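Local atomic coordinates of alanine racemase (PDB entry 3C3K), a protein that has the two-lobed fold of the periplasmic binding protein-like family, whose members typically hold small ligands between their lobes. Residues K125-I130 and S144-R149; Q140-G145 and F189-V194. One frame throughout, in Å; residues are numbered along the deposited sequence.

Contact 1: residues K125-I130 and S144-R149; sequences KRIALI and SGYLNR
Tyr146 lays one face of its ring over CB of Leu129, a CH-pi contact in which that carbon sits 3.7 Å from the ring centroid of Tyr146 and only 5° from the ring normal. The two residues belong to the first strand and the helix of a beta-alpha-beta crossover (strand 127-131, helix 137-152, strand 159-162). The helix runs back almost antiparallel to the strand, and the axes of the two short segments approach to 9.8 Å. Beyond CB, the Leu129 CD2 methyl touches CD1 of Tyr146 at 3.9 Å; leucine and tyrosine lie alongside each other, pointing opposite ways. The tyrosine reaches across from the helix to the strand backbone because its chi1 of 157° swings CG away from the backbone N. Ile127 meets the ring through its CG2 methyl, which lies 4.0 Å from Tyr146 CE2, while the end of the side chain leads away from the ring, and the residue also packs on Leu119 and Val120 of helix 108-121. The phenol oxygen is gripped twice: the backbone N of Arg159, from the second strand of the crossover, bonds to it, and it donates in turn to the Ile127 carbonyl. In that second bond Tyr146 OH lies 2.7 Å from Ile127 O and stands 18° out of the carbonyl plane.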
# COMPACT_ATOMS: atom_id res chain seq x y z
N LYS B 125 -5.78 11.42 -30.53
CA LYS B 125 -5.65 12.80 -30.88
C LYS B 125 -6.18 13.72 -29.77
O LYS B 125 -5.92 14.94 -29.75
CB LYS B 125 -6.41 13.08 -32.19
CG LYS B 125 -5.54 12.84 -33.42
CD LYS B 125 -6.26 13.20 -34.69
CE LYS B 125 -5.44 12.81 -35.90
NZ LYS B 125 -4.85 11.43 -35.78
N ARG B 126 -6.88 13.14 -28.81
CA ARG B 126 -7.39 13.93 -27.70
C ARG B 126 -6.99 13.26 -26.40
O ARG B 126 -7.79 12.48 -25.81
CB ARG B 126 -8.91 14.09 -27.79
CG ARG B 126 -9.33 14.97 -28.97
CD ARG B 126 -10.87 14.97 -29.34
NE ARG B 126 -11.61 13.72 -29.14
CZ ARG B 126 -11.74 12.71 -30.01
NH1 ARG B 126 -11.15 12.74 -31.20
NH2 ARG B 126 -12.47 11.63 -29.68
N ILE B 127 -5.77 13.53 -25.96
CA ILE B 127 -5.18 12.83 -24.86
C ILE B 127 -5.34 13.76 -23.66
O ILE B 127 -4.93 14.93 -23.73
CB ILE B 127 -3.68 12.51 -25.12
CG1 ILE B 127 -3.52 11.62 -26.36
CG2 ILE B 127 -3.03 11.83 -23.86
CD1 ILE B 127 -2.19 11.70 -27.02
N ALA B 128 -5.92 13.24 -22.59
CA ALA B 128 -6.11 13.96 -21.31
C ALA B 128 -5.11 13.43 -20.30
O ALA B 128 -4.53 12.32 -20.48
CB ALA B 128 -7.61 13.77 -20.76
N LEU B 129 -4.86 14.24 -19.26
CA LEU B 129 -3.97 13.90 -18.16
C LEU B 129 -4.75 13.95 -16.83
O LEU B 129 -5.52 14.89 -16.57
CB LEU B 129 -2.76 14.86 -18.12
CG LEU B 129 -1.70 14.67 -17.02
CD1 LEU B 129 -0.76 13.47 -17.45
CD2 LEU B 129 -0.83 15.92 -16.84
N ILE B 130 -4.61 12.90 -16.03
CA ILE B 130 -5.08 12.97 -14.65
C ILE B 130 -3.79 13.18 -13.83
O ILE B 130 -2.90 12.28 -13.80
CB ILE B 130 -5.84 11.68 -14.18
CG1 ILE B 130 -7.08 11.47 -15.02
CG2 ILE B 130 -6.27 11.83 -12.66
CD1 ILE B 130 -7.88 10.23 -14.68
N SER B 144 4.40 18.87 -17.80
CA SER B 144 5.05 19.71 -18.83
C SER B 144 5.29 18.83 -20.00
O SER B 144 5.06 19.23 -21.10
CB SER B 144 6.51 20.14 -18.49
OG SER B 144 6.65 20.75 -17.27
N GLY B 145 5.88 17.67 -19.73
CA GLY B 145 6.19 16.69 -20.75
C GLY B 145 4.92 16.44 -21.58
O GLY B 145 4.98 16.52 -22.80
N TYR B 146 3.78 16.19 -20.92
CA TYR B 146 2.48 15.97 -21.60
C TYR B 146 2.09 17.22 -22.45
O TYR B 146 1.76 17.10 -23.60
CB TYR B 146 1.37 15.71 -20.55
CG TYR B 146 -0.07 15.98 -20.95
CD1 TYR B 146 -0.73 17.15 -20.53
CD2 TYR B 146 -0.81 15.03 -21.67
CE1 TYR B 146 -2.05 17.42 -20.87
CE2 TYR B 146 -2.16 15.28 -21.99
CZ TYR B 146 -2.75 16.51 -21.61
OH TYR B 146 -4.07 16.79 -21.92
N LEU B 147 2.10 18.41 -21.86
CA LEU B 147 1.58 19.60 -22.57
C LEU B 147 2.48 19.98 -23.76
O LEU B 147 2.00 20.26 -24.86
CB LEU B 147 1.61 20.76 -21.62
CG LEU B 147 0.48 20.81 -20.59
CD1 LEU B 147 0.76 22.00 -19.66
CD2 LEU B 147 -0.77 20.98 -21.36
N ASN B 148 3.79 19.94 -23.54
CA ASN B 148 4.76 20.23 -24.60
C ASN B 148 4.70 19.24 -25.74
O ASN B 148 4.90 19.61 -26.91
CB ASN B 148 6.21 20.30 -24.09
CG ASN B 148 6.40 21.37 -23.05
OD1 ASN B 148 5.64 22.34 -23.00
ND2 ASN B 148 7.40 21.20 -22.20
N ARG B 149 4.47 17.98 -25.43
CA ARG B 149 4.50 16.97 -26.50
C ARG B 149 3.22 17.02 -27.32
O ARG B 149 3.21 16.76 -28.52
CB ARG B 149 4.75 15.60 -25.89
CG ARG B 149 5.43 14.64 -26.79
CD ARG B 149 6.86 15.09 -27.09
NE ARG B 149 7.47 14.21 -28.07
CZ ARG B 149 8.56 14.53 -28.73
NH1 ARG B 149 9.14 15.68 -28.47
NH2 ARG B 149 9.06 13.71 -29.65

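Contact 2: residues Q140-G145 and F189-V194; sequences QHRESG and FAISDV
Helix 140-145 faces the segment 189-194 where strand 189-190 gives way to a short turn and then to the helix that starts at Asp193. The nearest backbones are those of Arg142 and Ile191, whose CA atoms are 7.3 Å apart. These two residues carry the contact, and their side chains run at a slant to one another. Arg142 sets its CG anti to the carbonyl carbon and runs extended from CG to NE, which lays its aliphatic part over the isoleucine. CD1 of Ile191 touches CB of Arg142 at 3.7 Å, and Ile191 CG1 lies equally close, 3.7 Å, to Arg142 CD. The isoleucine chi1, -101°, is off a staggered value. Farther out, NH1 of Arg142 comes within 3.0 Å of Ile191 O, which lies at the edge of the guanidinium group, near its plane. In this periplasmic binding protein-like lobe the contact sits at the carboxyl end of a strand of the parallel sheet, the end that in this fold borders the interlobe cleft. The guanidinium is held chiefly by a salt bridge from NH2 to Asp108; it also makes a cation-pi contact with Phe219 and a hydrogen bond to a glycerol, probably from the crystallisation liquor. In the turn, Ser192 is the N-cap of the next helix, its OG accepting from Val194 N at 3.0 Å with an N-H...O angle of 151°. Across in helix 140-145, Gln140 O takes the backbone bond from Ser144 N and a second from Ser144 OG, 3.1 Å away and 42° above the carbonyl plane.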
# COMPACT_ATOMS: atom_id res chain seq x y z
N GLN B 140 5.07 17.80 -11.75
CA GLN B 140 5.24 18.98 -12.63
C GLN B 140 5.85 18.56 -14.00
O GLN B 140 5.40 18.98 -15.06
CB GLN B 140 6.15 19.97 -11.95
CG GLN B 140 5.52 20.68 -10.65
CD GLN B 140 6.60 21.45 -9.93
OE1 GLN B 140 7.42 22.04 -10.56
NE2 GLN B 140 6.63 21.37 -8.62
N HIS B 141 6.85 17.69 -13.95
CA HIS B 141 7.57 17.26 -15.14
C HIS B 141 6.66 16.41 -16.03
O HIS B 141 6.75 16.46 -17.28
CB HIS B 141 8.74 16.35 -14.75
CG HIS B 141 9.96 17.09 -14.29
ND1 HIS B 141 10.10 18.46 -14.45
CD2 HIS B 141 11.08 16.67 -13.68
CE1 HIS B 141 11.26 18.84 -13.97
NE2 HIS B 141 11.89 17.76 -13.52
N ARG B 142 5.82 15.59 -15.40
CA ARG B 142 4.92 14.74 -16.20
C ARG B 142 3.91 15.64 -16.86
O ARG B 142 3.60 15.44 -18.00
CB ARG B 142 4.24 13.62 -15.37
CG ARG B 142 5.25 12.43 -14.93
CD ARG B 142 4.61 11.50 -13.82
NE ARG B 142 5.70 10.82 -13.14
CZ ARG B 142 5.62 10.11 -12.03
NH1 ARG B 142 4.43 9.85 -11.48
NH2 ARG B 142 6.74 9.60 -11.53
N GLU B 143 3.43 16.65 -16.16
CA GLU B 143 2.50 17.62 -16.76
C GLU B 143 3.13 18.42 -17.92
O GLU B 143 2.47 18.59 -18.92
CB GLU B 143 1.88 18.53 -15.68
CG GLU B 143 0.86 19.54 -16.21
CD GLU B 143 0.06 20.29 -15.14
OE1 GLU B 143 -0.55 19.68 -14.24
OE2 GLU B 143 -0.04 21.53 -15.23
N SER B 144 4.40 18.87 -17.80
CA SER B 144 5.05 19.71 -18.83
C SER B 144 5.29 18.83 -20.00
O SER B 144 5.06 19.23 -21.10
CB SER B 144 6.51 20.14 -18.49
OG SER B 144 6.65 20.75 -17.27
N GLY B 145 5.88 17.67 -19.73
CA GLY B 145 6.19 16.69 -20.75
C GLY B 145 4.92 16.44 -21.58
O GLY B 145 4.98 16.52 -22.80
N PHE B 189 -4.09 9.55 -19.81
CA PHE B 189 -2.80 9.25 -19.26
C PHE B 189 -2.83 9.69 -17.78
O PHE B 189 -2.99 10.88 -17.52
CB PHE B 189 -1.75 10.06 -20.02
CG PHE B 189 -0.33 9.95 -19.47
CD1 PHE B 189 0.08 8.78 -18.79
CD2 PHE B 189 0.61 10.97 -19.72
CE1 PHE B 189 1.36 8.69 -18.31
CE2 PHE B 189 1.91 10.88 -19.25
CZ PHE B 189 2.29 9.73 -18.55
N ALA B 190 -2.74 8.73 -16.85
CA ALA B 190 -2.65 9.05 -15.42
C ALA B 190 -1.26 8.86 -14.86
O ALA B 190 -0.52 7.93 -15.25
CB ALA B 190 -3.68 8.29 -14.61
N ILE B 191 -0.95 9.75 -13.93
CA ILE B 191 0.33 9.91 -13.22
C ILE B 191 0.60 8.80 -12.16
O ILE B 191 1.67 8.76 -11.53
CB ILE B 191 0.27 11.33 -12.62
CG1 ILE B 191 1.06 12.32 -13.46
CG2 ILE B 191 0.29 11.45 -11.11
CD1 ILE B 191 0.93 12.06 -14.85
N SER B 192 -0.36 7.90 -12.00
CA SER B 192 -0.17 6.71 -11.16
C SER B 192 -1.11 5.61 -11.66
O SER B 192 -2.25 5.89 -12.01
CB SER B 192 -0.51 7.01 -9.72
OG SER B 192 -0.67 5.78 -8.99
N ASP B 193 -0.67 4.34 -11.61
CA ASP B 193 -1.55 3.22 -11.87
C ASP B 193 -2.81 3.23 -10.98
O ASP B 193 -3.80 2.74 -11.38
CB ASP B 193 -0.81 1.90 -11.64
CG ASP B 193 0.31 1.69 -12.61
OD1 ASP B 193 0.27 2.29 -13.71
OD2 ASP B 193 1.19 0.86 -12.34
N VAL B 194 -2.74 3.75 -9.76
CA VAL B 194 -3.91 3.77 -8.84
C VAL B 194 -5.03 4.65 -9.46
O VAL B 194 -6.21 4.29 -9.47
CB VAL B 194 -3.50 4.30 -7.46
CG1 VAL B 194 -4.70 4.43 -6.54
CG2 VAL B 194 -2.47 3.38 -6.79

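How the contacts relate
Both contacts lie in one lobe, their centres about 9 Å apart, and both use helix 137-152, with Ser144 and Gly145 common to the two. Along the chain strand 127-131 comes first, then the helix, and the 189-194 segment follows after a further strand and helix. Strands 127-131 and 187-190 are neighbours in the four-stranded parallel sheet; one turn of the helix packs on strand 127-131, and the turn before it on the loop that leaves strand 187-190. The two strands pair through Ala128 and Ile130 with Phe189, and Leu129 CD1 packs tightly against Ile191 CD1. Contact 1 is centred about 17 Å from the chain centre and contact 2 about 9 Å, nearer the middle of the two-lobed molecule.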